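Side-chain contacts in FEZ-1 protein (Fluoribacter gormanii, PDB 5WCK), which probably hydrolyses beta-lactam antibiotics as a monomeric, zinc-dependent metallo-beta-lactamase of subclass B3: residues Gly79-Leu82 with Ile83-Thr87; Phe59-Ser62 with Asp63-Ile66; Lys106-Phe109 with His110-Asn113; Ser41-Glu44 with Ala45-Pro48; Ala112-Ser115 with Ser116-Phe119. The protein carries 2 engineered substitutions. One frame throughout, in Å; residues are numbered along the deposited sequence.

Interaction 1 of 5, residues Gly79-Leu82 with Ile83-Thr87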
loop_
_atom_site.group_PDB
_atom_site.type_symbol
_atom_site.label_atom_id
_atom_site.label_comp_id
_atom_site.label_asym_id
_atom_site.label_seq_id
_atom_site.Cartn_x
_atom_site.Cartn_y
_atom_site.Cartn_z
ATOM N N GLY A 79 7.849 -8.935 5.153
ATOM C CA GLY A 79 7.805 -9.051 6.628
ATOM C C GLY A 79 6.571 -9.760 7.167
ATOM O O GLY A 79 6.433 -9.885 8.387
ATOM N N SER A 80 5.652 -10.211 6.306
ATOM C CA SER A 80 4.321 -10.638 6.760
ATOM C C SER A 80 4.405 -11.886 7.647
ATOM O O SER A 80 3.730 -11.942 8.673
ATOM C CB SER A 80 3.362 -10.815 5.633
ATOM O OG SER A 80 3.077 -9.536 5.031
ATOM N N GLU A 81 5.220 -12.871 7.258
ATOM C CA GLU A 81 5.302 -14.110 8.079
ATOM C C GLU A 81 5.780 -13.769 9.499
ATOM O O GLU A 81 5.212 -14.288 10.476
ATOM C CB GLU A 81 6.171 -15.166 7.408
ATOM C CG GLU A 81 6.252 -16.461 8.221
ATOM C CD GLU A 81 4.942 -17.155 8.553
ATOM O OE1 GLU A 81 3.915 -16.885 7.897
ATOM O OE2 GLU A 81 4.956 -18.019 9.479
ATOM N N LEU A 82 6.814 -12.928 9.625
ATOM C CA LEU A 82 7.313 -12.508 10.936
ATOM C C LEU A 82 6.204 -11.846 11.754
ATOM O O LEU A 82 6.040 -12.118 12.938
ATOM C CB LEU A 82 8.473 -11.525 10.779
ATOM C CG LEU A 82 9.781 -12.118 10.269
ATOM C CD1 LEU A 82 10.702 -10.992 9.830
ATOM C CD2 LEU A 82 10.432 -12.968 11.363
ATOM N N ILE A 83 5.432 -10.956 11.121
ATOM C CA ILE A 83 4.361 -10.269 11.848
ATOM C C ILE A 83 3.323 -11.289 12.332
ATOM O O ILE A 83 2.853 -11.189 13.457
ATOM C CB ILE A 83 3.752 -9.136 11.005
ATOM C CG1 ILE A 83 4.811 -8.041 10.844
ATOM C CG2 ILE A 83 2.471 -8.615 11.652
ATOM C CD1 ILE A 83 4.391 -6.817 10.091
ATOM N N LYS A 84 2.980 -12.256 11.491
ATOM C CA LYS A 84 2.006 -13.297 11.848
ATOM C C LYS A 84 2.564 -14.113 13.028
ATOM O O LYS A 84 1.824 -14.411 13.973
ATOM C CB LYS A 84 1.698 -14.216 10.666
ATOM C CG LYS A 84 0.943 -13.573 9.505
ATOM C CD LYS A 84 0.473 -14.582 8.501
ATOM C CE LYS A 84 -0.719 -15.393 8.975
ATOM N NZ LYS A 84 -0.966 -16.580 8.127
ATOM N N GLN A 85 3.849 -14.460 12.975
ATOM C CA GLN A 85 4.484 -15.281 14.052
ATOM C C GLN A 85 4.438 -14.524 15.379
ATOM O O GLN A 85 4.202 -15.140 16.436
ATOM C CB GLN A 85 5.931 -15.628 13.705
ATOM C CG GLN A 85 6.053 -16.711 12.637
ATOM C CD GLN A 85 7.460 -16.955 12.135
ATOM O OE1 GLN A 85 8.344 -16.102 12.207
ATOM N NE2 GLN A 85 7.658 -18.119 11.534
ATOM N N GLN A 86 4.697 -13.211 15.340
ATOM C CA GLN A 86 4.922 -12.395 16.529
ATOM C C GLN A 86 3.613 -11.861 17.111
ATOM O O GLN A 86 3.589 -11.543 18.290
ATOM C CB GLN A 86 5.897 -11.258 16.230
ATOM C CG GLN A 86 7.314 -11.759 15.954
ATOM C CD GLN A 86 8.279 -10.679 15.529
ATOM O OE1 GLN A 86 8.199 -9.533 15.963
ATOM N NE2 GLN A 86 9.192 -11.030 14.628
ATOM N N THR A 87 2.546 -11.782 16.299
ATOM C CA THR A 87 1.286 -11.117 16.746
ATOM C C THR A 87 0.037 -11.986 16.572
ATOM O O THR A 87 -1.005 -11.646 17.138
ATOM C CB THR A 87 1.013 -9.815 15.977
ATOM O OG1 THR A 87 0.682 -10.133 14.615
ATOM C CG2 THR A 87 2.166 -8.841 16.061
HETATM O O HOH W 1 1.516 -18.076 7.595
#
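Glu81 and Gln85 meet one turn apart on helix 80-87, an alpha helix of the metallo-beta-lactamase fold that follows shortly after the zinc ligands Asp75 and His76. Their side chains cross at about a right angle, with the carboxylate and amide planes 76° apart. Glu81 OE2 comes 3.4 Å from Gln85 NE2, while Gln85 CG lies 3.6 Å from the same oxygen, so the glutamine stem as well as its amide approaches the acid.

The other carboxylate oxygen serves Lys84. Glu81 leaves the helix with CG opposite its backbone N and then bends at chi2 (57°), which turns OE1 toward the lysine stem. A water bridges the pair, donating to Glu81 OE1 at 2.7 Å and accepting from Lys84 NZ. The ammonium also bonds the carbonyl of Thr123, so this long side chain ties the helix to a neighbouring loop. Long polar chains suit this flank, where they can reach one another and water.

Leu82 and Gln86 instead lie side by side and point the same way, Leu82 CB resting 3.9 Å from Gln86 NE2. An apolar Leu82 suits its place, since it packs on Val47 of helix 47-56, as does Ile83. The CG1 branch of Ile83 runs 3.5 Å from Gly79 O, the oxygen that its own N-H bonds. Ser80, small and polar, hydrogen-bonds Ser41 through OG. At the far end Thr87 folds its hydroxyl back along the helix: OG1 donates to Ile83 O over 2.7 Å, from a position 42° above the carbonyl plane.

Interaction 2 of 5, residues Phe59-Ser62 with Asp63-Ile66; sequences FKFS and DTKI. With SO4 (sulfate ion), chain E.
Asp63 turns back toward Lys60, three residues earlier, and its atoms touch in turn the backbone, the lysine stem and water. Its CB sits 3.4 Å from Lys60 O, the carbonyl that receives the Asp63 N-H. Placing CG beside its own backbone N (chi1 -79°) brings the carboxylate carbon near Lys60 CB. At the tip the two oxygens part. Asp63 OD2 lies 3.6 Å from Lys60 CB and accepts a hydrogen bond from a water that in turn accepts one from Lys60 N. Asp63 OD1 meets another water, which also bonds Ser62 OG. The lysine ammonium stays farther off, Lys60 NZ being 5.4 Å from Asp63 OD2, so any attraction between the charges acts over a distance.

This tight 3-10 turn lies between helix 47-56 and strand 64-68, within the beta-alpha-beta crossover that starts from the parallel strand 35-39. Phe61 supplies the buried side: its ring packs on Lys51 and Ile54 of the helix and on Gln86 and Thr87 of helix 80-87. Its carbonyl oxygen is used twice. Phe61 O accepts from Thr64 N at 3.0 Å, with the donor standing well above the carbonyl plane, and from Thr64 OG1 at 2.8 Å, nearer that plane. A beta-branched threonine suits a strand, and its hydroxyl adds this second grip on the turn; a water joins Thr64 OG1 to Lys60 O. A sulfate, probably from the crystallisation liquor, is held by Phe61 N at 2.9 Å from its O3, by Ser62 N through O4, and by the ammonium of Lys55.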
loop_
_atom_site.group_PDB
_atom_site.type_symbol
_atom_site.label_atom_id
_atom_site.label_comp_id
_atom_site.label_asym_id
_atom_site.label_seq_id
_atom_site.Cartn_x
_atom_site.Cartn_y
_atom_site.Cartn_z
ATOM N N PHE A 59 0.967 2.330 21.575
ATOM C CA PHE A 59 0.133 1.197 21.267
ATOM C C PHE A 59 0.908 -0.104 21.497
ATOM O O PHE A 59 2.128 -0.104 21.721
ATOM C CB PHE A 59 -0.399 1.344 19.838
ATOM C CG PHE A 59 -1.145 2.629 19.614
ATOM C CD1 PHE A 59 -2.237 2.960 20.396
ATOM C CD2 PHE A 59 -0.735 3.546 18.652
ATOM C CE1 PHE A 59 -2.918 4.147 20.205
ATOM C CE2 PHE A 59 -1.398 4.748 18.480
ATOM C CZ PHE A 59 -2.491 5.055 19.261
ATOM N N LYS A 60 0.190 -1.221 21.470
ATOM C CA LYS A 60 0.769 -2.520 21.707
ATOM C C LYS A 60 0.895 -3.267 20.387
ATOM O O LYS A 60 -0.074 -3.398 19.645
ATOM C CB LYS A 60 -0.071 -3.353 22.678
ATOM C CG LYS A 60 -0.178 -2.819 24.100
ATOM C CD LYS A 60 -0.870 -3.780 25.043
ATOM C CE LYS A 60 -1.026 -3.201 26.434
ATOM N NZ LYS A 60 -1.851 -4.077 27.296
ATOM N N PHE A 61 2.080 -3.832 20.137
ATOM C CA PHE A 61 2.273 -4.643 18.953
ATOM C C PHE A 61 1.339 -5.856 19.001
ATOM O O PHE A 61 0.776 -6.263 17.965
ATOM C CB PHE A 61 3.747 -5.032 18.851
ATOM C CG PHE A 61 4.177 -5.649 17.549
ATOM C CD1 PHE A 61 3.857 -5.063 16.339
ATOM C CD2 PHE A 61 4.977 -6.789 17.543
ATOM C CE1 PHE A 61 4.286 -5.620 15.149
ATOM C CE2 PHE A 61 5.443 -7.326 16.352
ATOM C CZ PHE A 61 5.078 -6.747 15.152
ATOM N N SER A 62 1.130 -6.403 20.215
ATOM C CA SER A 62 0.289 -7.569 20.433
ATOM C C SER A 62 -1.178 -7.279 20.103
ATOM O O SER A 62 -1.951 -8.212 19.978
ATOM C CB SER A 62 0.417 -8.068 21.875
ATOM O OG SER A 62 0.010 -7.072 22.793
ATOM N N ASP A 63 -1.555 -5.999 19.965
ATOM C CA ASP A 63 -2.945 -5.655 19.611
ATOM C C ASP A 63 -3.149 -5.622 18.089
ATOM O O ASP A 63 -4.230 -5.247 17.652
ATOM C CB ASP A 63 -3.339 -4.289 20.177
ATOM C CG ASP A 63 -3.691 -4.313 21.657
ATOM O OD1 ASP A 63 -3.943 -5.415 22.174
ATOM O OD2 ASP A 63 -3.690 -3.224 22.271
ATOM N N THR A 64 -2.145 -6.009 17.292
ATOM C CA THR A 64 -2.320 -6.055 15.832
ATOM C C THR A 64 -3.207 -7.256 15.481
ATOM O O THR A 64 -2.770 -8.425 15.585
ATOM C CB THR A 64 -0.980 -6.185 15.102
ATOM O OG1 THR A 64 -0.076 -5.181 15.555
ATOM C CG2 THR A 64 -1.110 -6.077 13.599
ATOM N N LYS A 65 -4.453 -6.975 15.083
ATOM C CA LYS A 65 -5.447 -8.009 14.809
ATOM C C LYS A 65 -5.487 -8.422 13.330
ATOM O O LYS A 65 -5.889 -9.567 13.013
ATOM C CB LYS A 65 -6.849 -7.520 15.169
ATOM C CG LYS A 65 -7.045 -7.146 16.628
ATOM C CD LYS A 65 -6.903 -8.315 17.569
ATOM C CE LYS A 65 -7.224 -7.938 18.999
ATOM N NZ LYS A 65 -6.977 -9.071 19.920
ATOM N N ILE A 66 -5.156 -7.487 12.430
ATOM C CA ILE A 66 -5.339 -7.658 10.980
ATOM C C ILE A 66 -4.105 -7.077 10.298
ATOM O O ILE A 66 -3.665 -5.980 10.665
ATOM C CB ILE A 66 -6.622 -6.964 10.459
ATOM C CG1 ILE A 66 -7.887 -7.541 11.113
ATOM C CG2 ILE A 66 -6.708 -7.078 8.952
ATOM C CD1 ILE A 66 -9.172 -6.831 10.709
HETATM S S SO4 E . 3.916 -5.138 23.005
HETATM O O1 SO4 E . 5.366 -5.471 23.046
HETATM O O2 SO4 E . 3.355 -5.173 24.380
HETATM O O3 SO4 E . 3.744 -3.780 22.527
HETATM O O4 SO4 E . 3.213 -6.165 22.231
HETATM O O HOH W 2 -0.754 -2.840 17.033
HETATM O O HOH W 3 -2.728 -0.907 21.074
HETATM O O HOH W 4 -2.609 -7.340 23.420
HETATM O O HOH W 5 -4.323 -9.731 19.522
#

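Interaction 3 of 5, residues Lys106-Phe109 with His110-Asn113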
loop_
_atom_site.group_PDB
_atom_site.type_symbol
_atom_site.label_atom_id
_atom_site.label_comp_id
_atom_site.label_asym_id
_atom_site.label_seq_id
_atom_site.Cartn_x
_atom_site.Cartn_y
_atom_site.Cartn_z
ATOM N N LYS A 106 7.414 -16.795 -6.145
ATOM C CA LYS A 106 7.795 -17.720 -7.232
ATOM C C LYS A 106 6.770 -17.761 -8.375
ATOM O O LYS A 106 7.155 -18.141 -9.504
ATOM C CB LYS A 106 8.079 -19.102 -6.644
ATOM C CG LYS A 106 9.324 -19.101 -5.780
ATOM C CD LYS A 106 9.732 -20.468 -5.267
ATOM C CE LYS A 106 11.034 -20.406 -4.501
ATOM N NZ LYS A 106 11.418 -21.737 -3.971
ATOM N N SER A 107 5.511 -17.338 -8.144
ATOM C CA SER A 107 4.480 -17.308 -9.170
ATOM C C SER A 107 4.293 -15.912 -9.795
ATOM O O SER A 107 3.364 -15.698 -10.564
ATOM C CB SER A 107 3.163 -17.818 -8.667
ATOM O OG SER A 107 2.588 -16.903 -7.726
ATOM N N ASP A 108 5.164 -14.965 -9.462
ATOM C CA ASP A 108 4.989 -13.582 -9.935
ATOM C C ASP A 108 5.054 -13.563 -11.467
ATOM O O ASP A 108 5.959 -14.154 -12.068
ATOM C CB ASP A 108 6.068 -12.689 -9.330
ATOM C CG ASP A 108 5.851 -11.205 -9.568
ATOM O OD1 ASP A 108 6.049 -10.748 -10.728
ATOM O OD2 ASP A 108 5.496 -10.530 -8.585
ATOM N N PHE A 109 4.108 -12.856 -12.101
ATOM C CA PHE A 109 4.023 -12.829 -13.558
ATOM C C PHE A 109 5.292 -12.292 -14.194
ATOM O O PHE A 109 5.562 -12.607 -15.375
ATOM C CB PHE A 109 2.830 -12.008 -14.066
ATOM C CG PHE A 109 3.041 -10.508 -14.068
ATOM C CD1 PHE A 109 2.709 -9.745 -12.961
ATOM C CD2 PHE A 109 3.547 -9.863 -15.194
ATOM C CE1 PHE A 109 2.897 -8.369 -12.971
ATOM C CE2 PHE A 109 3.738 -8.489 -15.196
ATOM C CZ PHE A 109 3.404 -7.752 -14.085
ATOM N N HIS A 110 6.040 -11.449 -13.467
ATOM C CA HIS A 110 7.204 -10.795 -14.010
ATOM C C HIS A 110 8.508 -11.296 -13.386
ATOM O O HIS A 110 9.503 -11.436 -14.105
ATOM C CB HIS A 110 7.111 -9.270 -13.859
ATOM C CG HIS A 110 8.174 -8.590 -14.639
ATOM N ND1 HIS A 110 8.081 -8.398 -15.999
ATOM C CD2 HIS A 110 9.369 -8.117 -14.275
ATOM C CE1 HIS A 110 9.181 -7.823 -16.419
ATOM N NE2 HIS A 110 9.982 -7.649 -15.397
ATOM N N TYR A 111 8.508 -11.524 -12.060
ATOM C CA TYR A 111 9.750 -11.722 -11.260
ATOM C C TYR A 111 9.905 -13.186 -10.808
ATOM O O TYR A 111 10.761 -13.477 -9.974
ATOM C CB TYR A 111 9.772 -10.802 -10.037
ATOM C CG TYR A 111 9.798 -9.332 -10.377
ATOM C CD1 TYR A 111 10.936 -8.725 -10.879
ATOM C CD2 TYR A 111 8.655 -8.560 -10.213
ATOM C CE1 TYR A 111 10.948 -7.370 -11.192
ATOM C CE2 TYR A 111 8.639 -7.219 -10.566
ATOM C CZ TYR A 111 9.783 -6.622 -11.053
ATOM O OH TYR A 111 9.811 -5.291 -11.394
ATOM N N ALA A 112 9.124 -14.108 -11.393
ATOM C CA ALA A 112 9.196 -15.559 -11.027
ATOM C C ALA A 112 10.635 -16.078 -11.097
ATOM O O ALA A 112 11.024 -16.928 -10.269
ATOM C CB ALA A 112 8.292 -16.363 -11.918
ATOM N N ASN A 113 11.415 -15.592 -12.079
ATOM C CA ASN A 113 12.790 -16.096 -12.283
ATOM C C ASN A 113 13.846 -15.136 -11.726
ATOM O O ASN A 113 15.009 -15.260 -12.090
ATOM C CB ASN A 113 13.010 -16.441 -13.766
ATOM C CG ASN A 113 12.457 -17.811 -14.098
ATOM O OD1 ASN A 113 12.746 -18.767 -13.375
ATOM N ND2 ASN A 113 11.693 -17.923 -15.173
HETATM O O HOH W 6 9.682 -19.706 -9.786
#
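Phe109 lies with one face over the CB of His110, which stands 3.9 Å from the ring centroid of Phe109 and close to the ring normal, a CH-pi contact. The histidine ring beyond it turns an edge toward the same phenyl group, an offset edge-to-face pair with planes at 65°. Phe109 reaches this place because its CG stands between the backbone N and the carbonyl carbon (chi1 80°), folding the ring back across the next residue. Edge-to-face contacts with Tyr181 and Tyr189 add to the aromatic surroundings, which a large flat residue fits well.

Asp108 does the polar work. One oxygen accepts two backbone hydrogen bonds: Asp108 OD1 is met by His110 N at 2.8 Å on the anti side, near the carboxylate plane, and by Tyr111 N at 2.9 Å from above that plane. Two donors on one oxygen restrain the carboxylate in its rotation, and an aspartate has just the length to reach them. Its side chain runs beside that of Tyr111, in the same direction, with Tyr111 CD2 3.4 Å from Asp108 OD1; the tyrosine hydroxyl bonds Asn178.

Ala112 closes the loop. Its small CB lies against two carbonyl oxygens, 3.2 Å from Lys106 O and equally near Asp108 O, and a water joins Lys106 O to Ala112 O. The weak bond from Ala112 N to Asp108 O completes an Asx motif. This motif borders the metal site: the Asp108 side chain touches that of His73, whose ring also meets Tyr111, and His73 is a ligand of the first zinc.

Interaction 4 of 5, residues Ser41-Glu44 with Ala45-Pro48; sequences SDLE and ANVP
The Asn46 amide has Leu43 on one side of its plane, where Leu43 CB and Leu43 O both sit, while Asp42 CB lies beside the edge between OD1 and CB, a little to the other side. This places the asparagine in the turn that leads from strand 35-39 into helix 47-56 of the metallo-beta-lactamase fold. Asn46 and Leu43 run side by side in the same direction, and Asn46 OD1 comes within 3.2 Å of Leu43 CB.

The pair is tied by two bonds in opposite senses. Leu43 N donates to Asn46 OD1 at 3.0 Å, tilted 24° from the carbonyl plane of the amide, and Asn46 N donates to Leu43 O at 2.8 Å. The amide oxygen thus satisfies a backbone N-H within the turn, a task for which a short side chain with a carbonyl is well made. Asn46 CG stands beside its own backbone N (chi1 -59°), which swings OD1 back over the turn.

Asp42, with a positive phi of 61°, adds the CB that touches Asn46 OD1, while its carboxylate bonds Ser27. It lies close to the zinc site: its side chain is about 5 Å from that of His76, a ligand of the second zinc. Glu44 reaches outward to Thr120.

Val47 packs inward on Leu82 and Ile83 of helix 80-87; its CG2 also covers Ser41 O, at 3.9 Å, a buried carbonyl oxygen without a polar partner. Proline, lacking an N-H, is well placed in a first helical turn, and Pro48 CD rests 3.6 Å from Glu44 O.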
loop_
_atom_site.group_PDB
_atom_site.type_symbol
_atom_site.label_atom_id
_atom_site.label_comp_id
_atom_site.label_asym_id
_atom_site.label_seq_id
_atom_site.Cartn_x
_atom_site.Cartn_y
_atom_site.Cartn_z
ATOM N N SER A 41 3.981 -4.847 5.624
ATOM C CA SER A 41 4.964 -5.456 6.557
ATOM C C SER A 41 6.394 -5.102 6.123
ATOM O O SER A 41 7.289 -5.317 6.896
ATOM C CB SER A 41 4.764 -6.932 6.610
ATOM O OG SER A 41 4.780 -7.439 5.299
ATOM N N ASP A 42 6.545 -4.572 4.907
ATOM C CA ASP A 42 7.838 -4.071 4.420
ATOM C C ASP A 42 8.873 -5.205 4.379
ATOM O O ASP A 42 8.540 -6.362 4.184
ATOM C CB ASP A 42 8.246 -2.839 5.217
ATOM C CG ASP A 42 7.195 -1.742 5.249
ATOM O OD1 ASP A 42 6.303 -1.773 4.373
ATOM O OD2 ASP A 42 7.294 -0.866 6.136
ATOM N N LEU A 43 10.156 -4.846 4.478
ATOM C CA LEU A 43 11.213 -5.874 4.467
ATOM C C LEU A 43 11.271 -6.555 5.842
ATOM O O LEU A 43 10.875 -5.958 6.853
ATOM C CB LEU A 43 12.554 -5.207 4.167
ATOM C CG LEU A 43 12.626 -4.381 2.894
ATOM C CD1 LEU A 43 13.968 -3.667 2.810
ATOM C CD2 LEU A 43 12.376 -5.238 1.673
ATOM N N GLU A 44 11.837 -7.769 5.886
ATOM C CA GLU A 44 12.045 -8.447 7.172
ATOM C C GLU A 44 12.781 -7.530 8.152
ATOM O O GLU A 44 12.437 -7.472 9.342
ATOM C CB GLU A 44 12.829 -9.742 6.980
ATOM C CG GLU A 44 12.017 -10.865 6.397
ATOM C CD GLU A 44 12.767 -12.188 6.388
ATOM O OE1 GLU A 44 12.408 -13.081 5.592
ATOM O OE2 GLU A 44 13.738 -12.303 7.161
ATOM N N ALA A 45 13.805 -6.807 7.656
ATOM C CA ALA A 45 14.589 -5.869 8.474
ATOM C C ALA A 45 13.734 -4.730 9.045
ATOM O O ALA A 45 14.128 -4.095 10.014
ATOM C CB ALA A 45 15.724 -5.313 7.644
ATOM N N ASN A 46 12.573 -4.444 8.436
ATOM C CA ASN A 46 11.755 -3.336 8.891
ATOM C C ASN A 46 10.752 -3.770 9.968
ATOM O O ASN A 46 10.137 -2.899 10.588
ATOM C CB ASN A 46 10.981 -2.697 7.734
ATOM C CG ASN A 46 11.878 -2.179 6.633
ATOM O OD1 ASN A 46 11.603 -2.413 5.464
ATOM N ND2 ASN A 46 12.976 -1.520 6.986
ATOM N N VAL A 47 10.564 -5.077 10.188
ATOM C CA VAL A 47 9.559 -5.535 11.167
ATOM C C VAL A 47 9.898 -5.010 12.564
ATOM O O VAL A 47 9.046 -4.467 13.268
ATOM C CB VAL A 47 9.342 -7.060 11.111
ATOM C CG1 VAL A 47 8.471 -7.560 12.252
ATOM C CG2 VAL A 47 8.730 -7.483 9.788
ATOM N N PRO A 48 11.150 -5.091 13.075
ATOM C CA PRO A 48 11.428 -4.469 14.371
ATOM C C PRO A 48 11.200 -2.954 14.398
ATOM O O PRO A 48 10.869 -2.400 15.452
ATOM C CB PRO A 48 12.906 -4.797 14.648
ATOM C CG PRO A 48 13.219 -5.934 13.725
ATOM C CD PRO A 48 12.293 -5.828 12.529
#

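Interaction 5 of 5, residues Ala112-Ser115 with Ser116-Phe119; sequences ANDS and STYF
A first torsion of -174° sets the Asp114 carboxylate opposite its backbone N, while Ser116, at 78°, holds OG between its own N and carbonyl carbon; together these bring the hydroxyl to the acid. The result is an Asx motif running into a short 3-10 turn. Asp114 OD1 takes Ser116 OG at 2.5 Å on its syn side and Ser116 N at 3.1 Å on its anti side, both from the same face of the carboxylate plane. One small hydroxyl residue therefore supplies two donors to a single oxygen, restraining rotation of the acid.

The main-chain oxygen is shared in a similar way. Asp114 O accepts from Thr117 N at 3.0 Å, above the carbonyl plane, and from Thr117 OG1 at 2.7 Å, in that plane. The threonine and aspartate side chains cross at about a right angle, and Thr117 CG2 comes 3.7 Å from Asp114 OD2. Thr117 also packs against Tyr111, and its side chain is about 9 Å from a zinc ion.

Tyr118 folds back on the turn. One face of its ring covers Ser115 CA, which stands 3.4 Å from the Tyr118 ring centroid and nearly on the normal, a CH-pi contact that a small serine allows. Tyr118 N meanwhile bonds Ser115 O. A long aromatic with a polar tip suits both tasks, covering the turn and gripping the chain before it: Tyr118 OH donates to Ala112 O over 2.5 Å, and that oxygen lies at the ring edge, in its plane.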
loop_
_atom_site.group_PDB
_atom_site.type_symbol
_atom_site.label_atom_id
_atom_site.label_comp_id
_atom_site.label_asym_id
_atom_site.label_seq_id
_atom_site.Cartn_x
_atom_site.Cartn_y
_atom_site.Cartn_z
ATOM N N ALA A 112 9.124 -14.108 -11.393
ATOM C CA ALA A 112 9.196 -15.559 -11.027
ATOM C C ALA A 112 10.635 -16.078 -11.097
ATOM O O ALA A 112 11.024 -16.928 -10.269
ATOM C CB ALA A 112 8.292 -16.363 -11.918
ATOM N N ASN A 113 11.415 -15.592 -12.079
ATOM C CA ASN A 113 12.790 -16.096 -12.283
ATOM C C ASN A 113 13.846 -15.136 -11.726
ATOM O O ASN A 113 15.009 -15.260 -12.090
ATOM C CB ASN A 113 13.010 -16.441 -13.766
ATOM C CG ASN A 113 12.457 -17.811 -14.098
ATOM O OD1 ASN A 113 12.746 -18.767 -13.375
ATOM N ND2 ASN A 113 11.693 -17.923 -15.173
ATOM N N ASP A 114 13.468 -14.233 -10.807
ATOM C CA ASP A 114 14.404 -13.326 -10.136
ATOM C C ASP A 114 14.388 -13.610 -8.629
ATOM O O ASP A 114 13.559 -13.062 -7.879
ATOM C CB ASP A 114 14.028 -11.854 -10.384
ATOM C CG ASP A 114 15.056 -10.865 -9.829
ATOM O OD1 ASP A 114 15.910 -11.283 -9.006
ATOM O OD2 ASP A 114 14.987 -9.645 -10.203
ATOM N N SER A 115 15.315 -14.467 -8.167
ATOM C CA SER A 115 15.301 -14.940 -6.789
ATOM C C SER A 115 15.552 -13.807 -5.774
ATOM O O SER A 115 15.222 -13.956 -4.570
ATOM C CB SER A 115 16.289 -16.069 -6.612
ATOM O OG SER A 115 17.614 -15.599 -6.741
ATOM N N SER A 116 16.081 -12.669 -6.230
ATOM C CA SER A 116 16.324 -11.499 -5.396
ATOM C C SER A 116 15.008 -10.863 -4.927
ATOM O O SER A 116 15.035 -10.007 -4.024
ATOM C CB SER A 116 17.194 -10.487 -6.098
ATOM O OG SER A 116 16.447 -9.732 -7.063
ATOM N N THR A 117 13.885 -11.265 -5.545
ATOM C CA THR A 117 12.568 -10.713 -5.228
ATOM C C THR A 117 11.734 -11.664 -4.371
ATOM O O THR A 117 10.607 -11.321 -4.009
ATOM C CB THR A 117 11.792 -10.369 -6.510
ATOM O OG1 THR A 117 11.450 -11.569 -7.221
ATOM C CG2 THR A 117 12.562 -9.417 -7.397
ATOM N N TYR A 118 12.263 -12.851 -4.045
ATOM C CA TYR A 118 11.495 -13.818 -3.303
ATOM C C TYR A 118 11.432 -13.406 -1.829
ATOM O O TYR A 118 12.231 -12.608 -1.345
ATOM C CB TYR A 118 12.105 -15.220 -3.381
ATOM C CG TYR A 118 12.197 -15.854 -4.745
ATOM C CD1 TYR A 118 11.531 -15.364 -5.858
ATOM C CD2 TYR A 118 13.001 -16.969 -4.918
ATOM C CE1 TYR A 118 11.637 -15.976 -7.099
ATOM C CE2 TYR A 118 13.122 -17.593 -6.150
ATOM C CZ TYR A 118 12.441 -17.094 -7.249
ATOM O OH TYR A 118 12.574 -17.716 -8.454
ATOM N N PHE A 119 10.432 -13.932 -1.131
ATOM C CA PHE A 119 10.252 -13.642 0.293
ATOM C C PHE A 119 9.586 -14.841 0.970
ATOM O O PHE A 119 9.140 -15.772 0.325
ATOM C CB PHE A 119 9.472 -12.325 0.447
ATOM C CG PHE A 119 8.174 -12.246 -0.315
ATOM C CD1 PHE A 119 8.150 -11.861 -1.652
ATOM C CD2 PHE A 119 6.967 -12.512 0.303
ATOM C CE1 PHE A 119 6.953 -11.773 -2.347
ATOM C CE2 PHE A 119 5.774 -12.430 -0.391
ATOM C CZ PHE A 119 5.770 -12.059 -1.716
#

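In the fold
Along the chain the order is interaction 4, 2, 1, 3, 5, and all five belong to the first half of the chain. Interactions 4 and 2 lie at the two ends of the connection through helix 47-56, from strand 35-39 to strand 64-68, with centres 15 Å apart. Helix 80-87 of interaction 1 touches both, through Ser80 with Ser41 and through Thr87 and Gln86 with Phe61. Interactions 3 and 5, with centres 7 Å apart, share Ala112 and Asn113 in the long loop between helix 95-103 and strand 126-128, their centres about 23 and 20 Å from that of interaction 1. Side chains of interactions 3, 4 and 5 come within about 7 to 9 Å of a zinc ion, whereas interaction 2 lies away from the metals.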